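Local coordinates for protein glutathione S-transferase (Legionella pneumophila subsp. pneumophila str. Philadelphia 1, PDB 3NIV) that probably catalyses the glutathione-dependent isomerisation of maleylacetoacetate to fumarylacetoacetate and may act as a glutathione transferase, at residues His108-Leu113 / His135-Thr140; Phe183-Ala186 / Ile191-Ile194; Ile72-Glu77 / Thr95-Ala100; Glu147-Leu152 / Pro157-Ser162. One frame throughout, in Å; residues are numbered along the deposited sequence.

Interaction 1: His108-Leu113 / His135-Thr140; sequences HPLNNL and HHWLKT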
# COMPACT_ATOMS: atom_id res chain seq x y z
N HIS A 108 -9.05 -0.66 -0.22
CA HIS A 108 -9.18 -1.63 -1.29
C HIS A 108 -8.87 -3.07 -0.87
O HIS A 108 -9.65 -3.96 -1.17
CB HIS A 108 -8.38 -1.24 -2.52
CG HIS A 108 -8.80 -1.99 -3.75
ND1 HIS A 108 -10.13 -2.24 -4.05
CD2 HIS A 108 -8.08 -2.56 -4.75
CE1 HIS A 108 -10.20 -2.93 -5.17
NE2 HIS A 108 -8.97 -3.13 -5.62
N PRO A 109 -7.73 -3.30 -0.19
CA PRO A 109 -7.39 -4.68 0.17
C PRO A 109 -8.53 -5.43 0.86
O PRO A 109 -8.75 -6.61 0.56
CB PRO A 109 -6.21 -4.52 1.13
CG PRO A 109 -5.59 -3.22 0.73
CD PRO A 109 -6.70 -2.34 0.23
N LEU A 110 -9.23 -4.76 1.76
CA LEU A 110 -10.34 -5.38 2.50
C LEU A 110 -11.53 -5.81 1.62
O LEU A 110 -12.27 -6.73 1.99
CB LEU A 110 -10.86 -4.44 3.59
CG LEU A 110 -10.06 -4.24 4.87
CD1 LEU A 110 -9.45 -5.57 5.30
CD2 LEU A 110 -8.99 -3.20 4.68
N ASN A 111 -11.73 -5.15 0.48
CA ASN A 111 -12.91 -5.37 -0.35
C ASN A 111 -12.63 -6.11 -1.65
O ASN A 111 -13.52 -6.29 -2.49
CB ASN A 111 -13.59 -4.04 -0.67
CG ASN A 111 -14.28 -3.43 0.53
OD1 ASN A 111 -14.66 -4.13 1.48
ND2 ASN A 111 -14.46 -2.13 0.50
N ASN A 112 -11.39 -6.53 -1.82
CA ASN A 112 -11.00 -7.30 -2.99
C ASN A 112 -11.88 -8.54 -3.10
O ASN A 112 -12.33 -9.07 -2.09
CB ASN A 112 -9.53 -7.69 -2.90
CG ASN A 112 -9.04 -8.39 -4.15
OD1 ASN A 112 -8.25 -7.84 -4.92
ND2 ASN A 112 -9.52 -9.61 -4.38
N LEU A 113 -12.12 -8.98 -4.33
CA LEU A 113 -13.00 -10.11 -4.59
C LEU A 113 -12.58 -11.29 -3.73
O LEU A 113 -13.43 -11.99 -3.16
CB LEU A 113 -12.96 -10.49 -6.07
CG LEU A 113 -13.88 -11.64 -6.50
CD1 LEU A 113 -15.28 -11.49 -5.91
CD2 LEU A 113 -13.96 -11.77 -8.03
N HIS A 135 -19.31 -1.95 3.08
CA HIS A 135 -19.68 -0.57 3.38
C HIS A 135 -18.92 -0.06 4.60
O HIS A 135 -18.66 1.15 4.73
CB HIS A 135 -21.20 -0.48 3.61
CG HIS A 135 -22.00 -0.41 2.34
ND1 HIS A 135 -23.31 0.03 2.31
CD2 HIS A 135 -21.67 -0.69 1.06
CE1 HIS A 135 -23.75 -0.01 1.07
NE2 HIS A 135 -22.78 -0.44 0.29
N HIS A 136 -18.58 -0.98 5.49
CA HIS A 136 -17.84 -0.62 6.69
C HIS A 136 -16.47 0.00 6.38
O HIS A 136 -16.09 1.01 6.97
CB HIS A 136 -17.64 -1.83 7.60
CG HIS A 136 -16.74 -1.55 8.76
ND1 HIS A 136 -16.99 -0.54 9.66
CD2 HIS A 136 -15.59 -2.14 9.16
CE1 HIS A 136 -16.02 -0.52 10.57
NE2 HIS A 136 -15.16 -1.48 10.28
N TRP A 137 -15.75 -0.60 5.45
CA TRP A 137 -14.42 -0.11 5.14
C TRP A 137 -14.52 1.12 4.27
O TRP A 137 -13.62 1.97 4.28
CB TRP A 137 -13.54 -1.20 4.51
CG TRP A 137 -13.50 -2.43 5.35
CD1 TRP A 137 -13.94 -3.67 5.01
CD2 TRP A 137 -13.04 -2.53 6.70
NE1 TRP A 137 -13.76 -4.53 6.05
CE2 TRP A 137 -13.21 -3.86 7.10
CE3 TRP A 137 -12.47 -1.62 7.61
CZ2 TRP A 137 -12.85 -4.32 8.37
CZ3 TRP A 137 -12.12 -2.06 8.86
CH2 TRP A 137 -12.32 -3.40 9.23
N LEU A 138 -15.62 1.24 3.53
CA LEU A 138 -15.84 2.47 2.77
C LEU A 138 -15.98 3.66 3.72
O LEU A 138 -15.31 4.68 3.56
CB LEU A 138 -17.02 2.35 1.81
CG LEU A 138 -16.62 1.74 0.46
CD1 LEU A 138 -15.61 2.58 -0.28
CD2 LEU A 138 -16.03 0.39 0.67
N LYS A 139 -16.81 3.50 4.75
CA LYS A 139 -17.03 4.58 5.71
C LYS A 139 -15.72 4.97 6.39
O LYS A 139 -15.38 6.15 6.48
CB LYS A 139 -18.07 4.20 6.76
CG LYS A 139 -18.67 5.41 7.47
CD LYS A 139 -19.19 5.10 8.87
CE LYS A 139 -19.27 6.39 9.71
NZ LYS A 139 -19.22 6.16 11.20
N THR A 140 -15.00 3.97 6.88
CA THR A 140 -13.77 4.23 7.60
C THR A 140 -12.75 4.94 6.72
O THR A 140 -12.14 5.91 7.16
CB THR A 140 -13.16 2.93 8.14
OG1 THR A 140 -14.12 2.29 8.99
CG2 THR A 140 -11.92 3.23 8.95
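L110 sets its CB and CG over one face of the W137 indole. CG lies 3.7 Å from the centroid of the five-membered ring and 1° off the ring normal, a CH-pi contact, while L110 CB reaches W137 CD1 at 3.5 Å. The two side chains cross at about a right angle, and it is CB and CG, not the methyls, that meet the ring. H136 CD2, from the same helix, lies over the opposite face, and the ring of W133 meets W137 edge-to-face; W133 NE1 also bonds to L110 O.

One residue on, N111 turns its amide toward 135-140, with CG beside the backbone N and anti to the carbonyl carbon (chi1 -71°). OD1 comes to the indole edge in the ring plane, 3.6 Å from W137 CD1, with the amide and ring planes 51° apart. N111 ND2 makes a weak hydrogen bond to Y134 O; its 3.0 Å approach to L138 CD2 is too short to be trusted in detail.

Across the subunit boundary, L110 packs on V115 and W137 on R114 of the second subunit. No hydrogen bond joins the two segments, and N111 OD1 is buried with no partner in the model. Cohesion probably comes from dispersion and the burial of apolar surface over the indole face, perhaps helped by a weak attraction between OD1 and the C-H edge.

Interaction 2: Phe183-Ala186 / Ile191-Ile194; sequences FDMA and INEI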
# COMPACT_ATOMS: atom_id res chain seq x y z
N PHE A 183 -22.98 2.48 -1.85
CA PHE A 183 -22.70 3.15 -0.61
C PHE A 183 -23.08 4.61 -0.81
O PHE A 183 -22.86 5.17 -1.88
CB PHE A 183 -21.21 3.00 -0.29
CG PHE A 183 -20.76 3.75 0.93
CD1 PHE A 183 -20.98 3.24 2.20
CD2 PHE A 183 -20.07 4.95 0.80
CE1 PHE A 183 -20.53 3.92 3.33
CE2 PHE A 183 -19.62 5.63 1.93
CZ PHE A 183 -19.86 5.12 3.19
N ASP A 184 -23.66 5.24 0.20
CA ASP A 184 -24.13 6.61 0.06
C ASP A 184 -23.05 7.60 0.42
O ASP A 184 -22.59 7.63 1.55
CB ASP A 184 -25.36 6.86 0.93
CG ASP A 184 -25.89 8.28 0.81
OD1 ASP A 184 -25.84 8.83 -0.32
OD2 ASP A 184 -26.33 8.85 1.83
N MSE A 185 -22.69 8.45 -0.54
CA MSE A 185 -21.57 9.38 -0.41
C MSE A 185 -21.90 10.71 0.27
O MSE A 185 -21.03 11.57 0.40
CB MSE A 185 -20.95 9.65 -1.78
CG MSE A 185 -20.24 8.45 -2.39
SE MSE A 185 -18.78 7.75 -1.27
CE MSE A 185 -17.48 9.18 -1.54
N ALA A 186 -23.15 10.89 0.68
CA ALA A 186 -23.60 12.17 1.24
C ALA A 186 -22.62 12.81 2.23
O ALA A 186 -22.46 14.03 2.26
CB ALA A 186 -24.97 12.00 1.89
N ILE A 191 -14.98 15.16 -1.42
CA ILE A 191 -14.73 13.99 -2.25
C ILE A 191 -15.70 13.92 -3.41
O ILE A 191 -15.31 13.71 -4.56
CB ILE A 191 -14.81 12.69 -1.42
CG1 ILE A 191 -13.46 12.43 -0.74
CG2 ILE A 191 -15.21 11.53 -2.32
CD1 ILE A 191 -13.52 11.43 0.43
N ASN A 192 -16.98 14.10 -3.11
CA ASN A 192 -18.01 14.12 -4.14
C ASN A 192 -17.72 15.18 -5.21
O ASN A 192 -17.94 14.92 -6.40
CB ASN A 192 -19.41 14.31 -3.51
CG ASN A 192 -19.85 13.08 -2.73
OD1 ASN A 192 -19.35 11.98 -2.97
ND2 ASN A 192 -20.79 13.25 -1.81
N GLU A 193 -17.21 16.34 -4.80
CA GLU A 193 -16.84 17.39 -5.74
C GLU A 193 -15.66 17.00 -6.61
O GLU A 193 -15.69 17.19 -7.83
CB GLU A 193 -16.46 18.67 -5.00
CG GLU A 193 -17.57 19.30 -4.21
CD GLU A 193 -17.06 20.40 -3.30
OE1 GLU A 193 -15.82 20.55 -3.18
OE2 GLU A 193 -17.89 21.11 -2.69
N ILE A 194 -14.61 16.48 -5.97
CA ILE A 194 -13.38 16.10 -6.67
C ILE A 194 -13.66 15.03 -7.71
O ILE A 194 -13.23 15.13 -8.86
CB ILE A 194 -12.31 15.54 -5.70
CG1 ILE A 194 -11.85 16.62 -4.73
CG2 ILE A 194 -11.13 14.99 -6.47
CD1 ILE A 194 -10.99 16.10 -3.58
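A single hydrogen bond ties M185 to N192: N192 ND2 donates to M185 O at 2.8 Å, with an N-H...O angle of 146°. The donor stands above the carbonyl plane, 66° out of it, so the bond is short but not directed at a lone pair. N192 CG lies beside the backbone N (chi1 -70°), which extends the amide from the helix toward the loop.

Close contact accompanies this bond on the same two residues. While ND2 takes the carbonyl, the other end of the amide is pressed closely on the side chain of M185, a selenomethionine: N192 OD1 is only 3.1 Å from M185 CB, and 3.7 Å from M185 CE. One amide therefore meets both the backbone and the side chain of a single residue.

The apolar part belongs to the bent end of M185. Folded at chi2 and chi3, the chain carries its methyl to I191, where M185 CE and I191 CG2 are 3.4 Å apart, tighter than usual for two carbons. These side chains cross at about a right angle. M185 SE meanwhile lies at the edge of the F183 ring, in its plane.

The loop after helix 166-180 is in this way drawn back onto the first turn of helix 189-198. Both elements rest on helix 127-149, where F142 touches M185, and E146 OE1 accepts from I191 N; helix 166-180 adds H179 against M185 and V175 against I191.

Interaction 3: Ile72-Glu77 / Thr95-Ala100; sequences IIDYLE and TLKSMA
K97 and D74 reach toward each other from opposite directions, and their charged ends are the only groups in contact between 72-77 and 95-100. K97 NZ lies 3.1 Å from D74 OD2 and 3.3 Å from D74 OD1, a salt bridge whose two hydrogen bonds are both weak, with the ammonium group spread over the two carboxylate oxygens. The backbones stay well apart, with D74 CA and K97 CA separated by 10.6 Å, and only 65 Å² is buried in total.

Close packing lies behind this bridge, on other partners. I73, K97 and A100 all touch L166 of helix 166-180, and K97 also rests on L86 of the interdomain linker. The lysine reaches the carboxylate by a chain bent at chi2, chi3 and chi4, with chi1 at -134°, away from a staggered value. The bridge itself is a surface contact between two partly exposed residues, and its charges have further neighbours: D74 and K97 of the second subunit form long, weak ion pairs with K97 and D74 respectively.

Helix 69-79 of the thioredoxin-like domain facing helix 90-106 of the all-helical domain is the interdomain arrangement of the glutathione transferase fold, here beside the dimer interface.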
# COMPACT_ATOMS: atom_id res chain seq x y z
N ILE A 72 4.01 0.40 -9.93
CA ILE A 72 3.96 0.71 -11.36
C ILE A 72 3.91 2.22 -11.59
O ILE A 72 4.62 2.77 -12.45
CB ILE A 72 2.72 0.07 -12.01
CG1 ILE A 72 2.97 -1.44 -12.21
CG2 ILE A 72 2.35 0.79 -13.31
CD1 ILE A 72 1.78 -2.23 -12.70
N ILE A 73 3.10 2.90 -10.80
CA ILE A 73 2.91 4.32 -10.98
C ILE A 73 4.18 5.10 -10.65
O ILE A 73 4.57 6.02 -11.38
CB ILE A 73 1.69 4.81 -10.16
CG1 ILE A 73 0.39 4.37 -10.86
CG2 ILE A 73 1.74 6.31 -9.99
CD1 ILE A 73 -0.82 4.36 -9.97
N ASP A 74 4.84 4.71 -9.56
CA ASP A 74 6.08 5.36 -9.15
C ASP A 74 7.19 5.19 -10.19
O ASP A 74 8.00 6.09 -10.40
CB ASP A 74 6.53 4.83 -7.78
CG ASP A 74 5.82 5.52 -6.62
OD1 ASP A 74 5.17 6.57 -6.83
OD2 ASP A 74 5.92 5.02 -5.48
N TYR A 75 7.20 4.04 -10.85
CA TYR A 75 8.11 3.79 -11.97
C TYR A 75 7.85 4.79 -13.09
O TYR A 75 8.75 5.50 -13.53
CB TYR A 75 7.98 2.35 -12.48
CG TYR A 75 8.84 2.03 -13.69
CD1 TYR A 75 10.16 1.62 -13.54
CD2 TYR A 75 8.32 2.13 -14.97
CE1 TYR A 75 10.94 1.33 -14.65
CE2 TYR A 75 9.10 1.84 -16.08
CZ TYR A 75 10.41 1.44 -15.91
OH TYR A 75 11.18 1.16 -17.02
N LEU A 76 6.60 4.86 -13.54
CA LEU A 76 6.24 5.81 -14.58
C LEU A 76 6.70 7.20 -14.16
O LEU A 76 7.41 7.87 -14.90
CB LEU A 76 4.73 5.80 -14.82
CG LEU A 76 4.19 4.42 -15.23
CD1 LEU A 76 2.67 4.43 -15.32
CD2 LEU A 76 4.81 3.96 -16.54
N GLU A 77 6.30 7.60 -12.97
CA GLU A 77 6.68 8.88 -12.40
C GLU A 77 8.19 9.15 -12.47
O GLU A 77 8.62 10.29 -12.62
CB GLU A 77 6.20 8.95 -10.95
CG GLU A 77 6.28 10.32 -10.32
CD GLU A 77 5.21 11.28 -10.83
OE1 GLU A 77 4.93 11.31 -12.05
OE2 GLU A 77 4.67 12.04 -9.99
N THR A 95 2.53 13.64 2.06
CA THR A 95 1.20 13.77 2.63
C THR A 95 0.15 13.26 1.66
O THR A 95 -0.79 12.56 2.05
CB THR A 95 0.92 15.23 2.97
OG1 THR A 95 1.73 15.61 4.09
CG2 THR A 95 -0.55 15.43 3.32
N LEU A 96 0.30 13.64 0.40
CA LEU A 96 -0.57 13.16 -0.65
C LEU A 96 -0.43 11.64 -0.82
O LEU A 96 -1.42 10.92 -0.97
CB LEU A 96 -0.27 13.91 -1.94
CG LEU A 96 -0.87 15.32 -1.92
CD1 LEU A 96 -0.20 16.23 -2.93
CD2 LEU A 96 -2.38 15.25 -2.14
N LYS A 97 0.80 11.17 -0.79
CA LYS A 97 1.10 9.74 -0.88
C LYS A 97 0.33 8.95 0.16
O LYS A 97 -0.29 7.93 -0.14
CB LYS A 97 2.58 9.52 -0.64
CG LYS A 97 3.23 8.58 -1.63
CD LYS A 97 3.87 9.35 -2.78
CE LYS A 97 5.18 8.70 -3.21
NZ LYS A 97 5.00 7.27 -3.63
N SER A 98 0.37 9.42 1.40
CA SER A 98 -0.28 8.71 2.48
C SER A 98 -1.80 8.68 2.28
O SER A 98 -2.50 7.81 2.81
CB SER A 98 0.08 9.33 3.82
OG SER A 98 -0.66 10.49 4.07
N MSE A 99 -2.31 9.64 1.52
CA MSE A 99 -3.74 9.67 1.27
C MSE A 99 -4.09 8.63 0.23
O MSE A 99 -5.10 7.96 0.33
CB MSE A 99 -4.18 11.06 0.85
CG MSE A 99 -4.14 12.03 2.01
SE MSE A 99 -4.35 13.87 1.45
CE MSE A 99 -6.19 13.74 0.73
N ALA A 100 -3.23 8.50 -0.77
CA ALA A 100 -3.36 7.44 -1.74
C ALA A 100 -3.24 6.07 -1.05
O ALA A 100 -3.87 5.11 -1.47
CB ALA A 100 -2.32 7.59 -2.82

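Interaction 4: Glu147-Leu152 / Pro157-Ser162; sequences EKLGAL and PVCFGS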
# COMPACT_ATOMS: atom_id res chain seq x y z
N GLU A 147 -11.34 13.82 5.94
CA GLU A 147 -10.62 14.45 7.03
C GLU A 147 -9.41 15.23 6.57
O GLU A 147 -9.35 16.46 6.69
CB GLU A 147 -10.17 13.36 8.00
CG GLU A 147 -10.83 13.41 9.34
CD GLU A 147 -10.21 14.47 10.21
OE1 GLU A 147 -10.95 15.27 10.81
OE2 GLU A 147 -8.96 14.52 10.27
N LYS A 148 -8.41 14.52 6.05
CA LYS A 148 -7.16 15.17 5.68
C LYS A 148 -7.43 16.11 4.51
O LYS A 148 -6.75 17.12 4.33
CB LYS A 148 -6.11 14.12 5.33
CG LYS A 148 -5.83 13.15 6.49
CD LYS A 148 -5.09 11.90 6.02
CE LYS A 148 -3.59 11.96 6.30
NZ LYS A 148 -3.25 11.65 7.73
N LEU A 149 -8.45 15.78 3.74
CA LEU A 149 -8.87 16.60 2.62
C LEU A 149 -9.18 18.00 3.13
O LEU A 149 -8.80 19.02 2.52
CB LEU A 149 -10.11 15.97 2.00
CG LEU A 149 -10.26 15.91 0.49
CD1 LEU A 149 -8.97 15.60 -0.22
CD2 LEU A 149 -11.33 14.89 0.16
N GLY A 150 -9.87 18.04 4.27
CA GLY A 150 -10.30 19.28 4.88
C GLY A 150 -9.19 20.17 5.42
O GLY A 150 -9.46 21.29 5.83
N ALA A 151 -7.95 19.69 5.42
CA ALA A 151 -6.85 20.51 5.92
C ALA A 151 -6.03 21.12 4.78
O ALA A 151 -5.10 21.89 5.02
CB ALA A 151 -5.94 19.70 6.87
N LEU A 152 -6.40 20.78 3.55
CA LEU A 152 -5.68 21.27 2.38
C LEU A 152 -6.46 22.33 1.60
O LEU A 152 -7.69 22.43 1.70
CB LEU A 152 -5.30 20.12 1.46
CG LEU A 152 -4.62 18.90 2.08
CD1 LEU A 152 -4.41 17.82 1.02
CD2 LEU A 152 -3.29 19.25 2.75
N PRO A 157 -11.62 21.38 -7.79
CA PRO A 157 -11.93 20.12 -7.10
C PRO A 157 -10.92 19.00 -7.43
O PRO A 157 -11.24 18.04 -8.13
CB PRO A 157 -13.33 19.78 -7.60
CG PRO A 157 -13.86 21.05 -8.20
CD PRO A 157 -12.66 21.73 -8.77
N VAL A 158 -9.71 19.18 -6.94
CA VAL A 158 -8.69 18.14 -6.88
C VAL A 158 -8.28 18.04 -5.42
O VAL A 158 -8.71 18.85 -4.60
CB VAL A 158 -7.47 18.50 -7.72
CG1 VAL A 158 -7.86 18.59 -9.20
CG2 VAL A 158 -6.88 19.83 -7.24
N CYS A 159 -7.48 17.03 -5.10
CA CYS A 159 -7.14 16.75 -3.71
C CYS A 159 -6.38 17.91 -3.08
O CYS A 159 -6.63 18.30 -1.93
CB CYS A 159 -6.36 15.43 -3.60
SG CYS A 159 -7.42 13.93 -3.69
N PHE A 160 -5.45 18.46 -3.85
CA PHE A 160 -4.59 19.52 -3.36
C PHE A 160 -4.06 20.39 -4.50
O PHE A 160 -3.55 19.89 -5.49
CB PHE A 160 -3.39 18.92 -2.62
CG PHE A 160 -2.28 19.89 -2.39
CD1 PHE A 160 -2.34 20.79 -1.34
CD2 PHE A 160 -1.19 19.93 -3.25
CE1 PHE A 160 -1.33 21.70 -1.15
CE2 PHE A 160 -0.19 20.84 -3.05
CZ PHE A 160 -0.24 21.72 -1.99
N GLY A 161 -4.16 21.70 -4.34
CA GLY A 161 -3.53 22.60 -5.28
C GLY A 161 -4.38 22.87 -6.50
O GLY A 161 -5.58 23.09 -6.39
N SER A 162 -3.75 22.85 -7.67
CA SER A 162 -4.40 23.26 -8.91
C SER A 162 -4.14 22.25 -10.02
O SER A 162 -4.49 22.48 -11.18
CB SER A 162 -3.90 24.65 -9.33
OG SER A 162 -3.79 25.52 -8.20
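L152 lodges its branch against the loop at C159 and F160. Its CG is beside the backbone N (chi1 -49°) and the chain then runs extended, sending CD1 to 3.9 Å from F160 CB and 3.7 Å from C159 O. F160 has its CG anti to the backbone N (chi1 165°); the two side chains cross at about a right angle, and L152 CB comes to the edge of the phenyl ring, near its plane, 4.1 Å from F160 CD1.

L149 meets C159 through its CD1, 4.2 Å from C159 SG and 4.0 Å from C159 O. Its chi1 of -139° departs from a staggered value, yet the methyl ends among apolar groups, with M99, I190 and I194 also touching the side chain. A type I turn from L149 to L152 puts both leucines within reach of the loop.

No hydrogen bond links the segments directly. R154 does it instead, its NH2 bonding to both L149 O and C159 O and its NE to V158 O. C159 N gives D168 OD2 a weak hydrogen bond; D168 probably corresponds to the aspartate of the N-capping box of the glutathione transferase fold, which ties down the loop before helix 166-180.

Interaction 1 is the buried contact of the four, interactions 2 and 4 are partly buried, and interaction 3 lies at the surface. Aromatic and aliphatic packing carries interactions 1 and 4, interaction 2 adds one side-chain-to-backbone bond, and interaction 3 rests on charge. Interactions 1 and 4 use separate parts of helix 127-149, while interactions 2 and 4 touch where I191 CG1 meets L149 CD2 at 3.4 Å. Interaction 3 joins interaction 4 through M99 and L96, and F183 lies against H135 and L138 between interactions 1 and 2. Interaction 3 alone spans the two domains; interactions 1 and 3 border the second subunit, K148 of interaction 4 reaches it too, and interaction 2 does not.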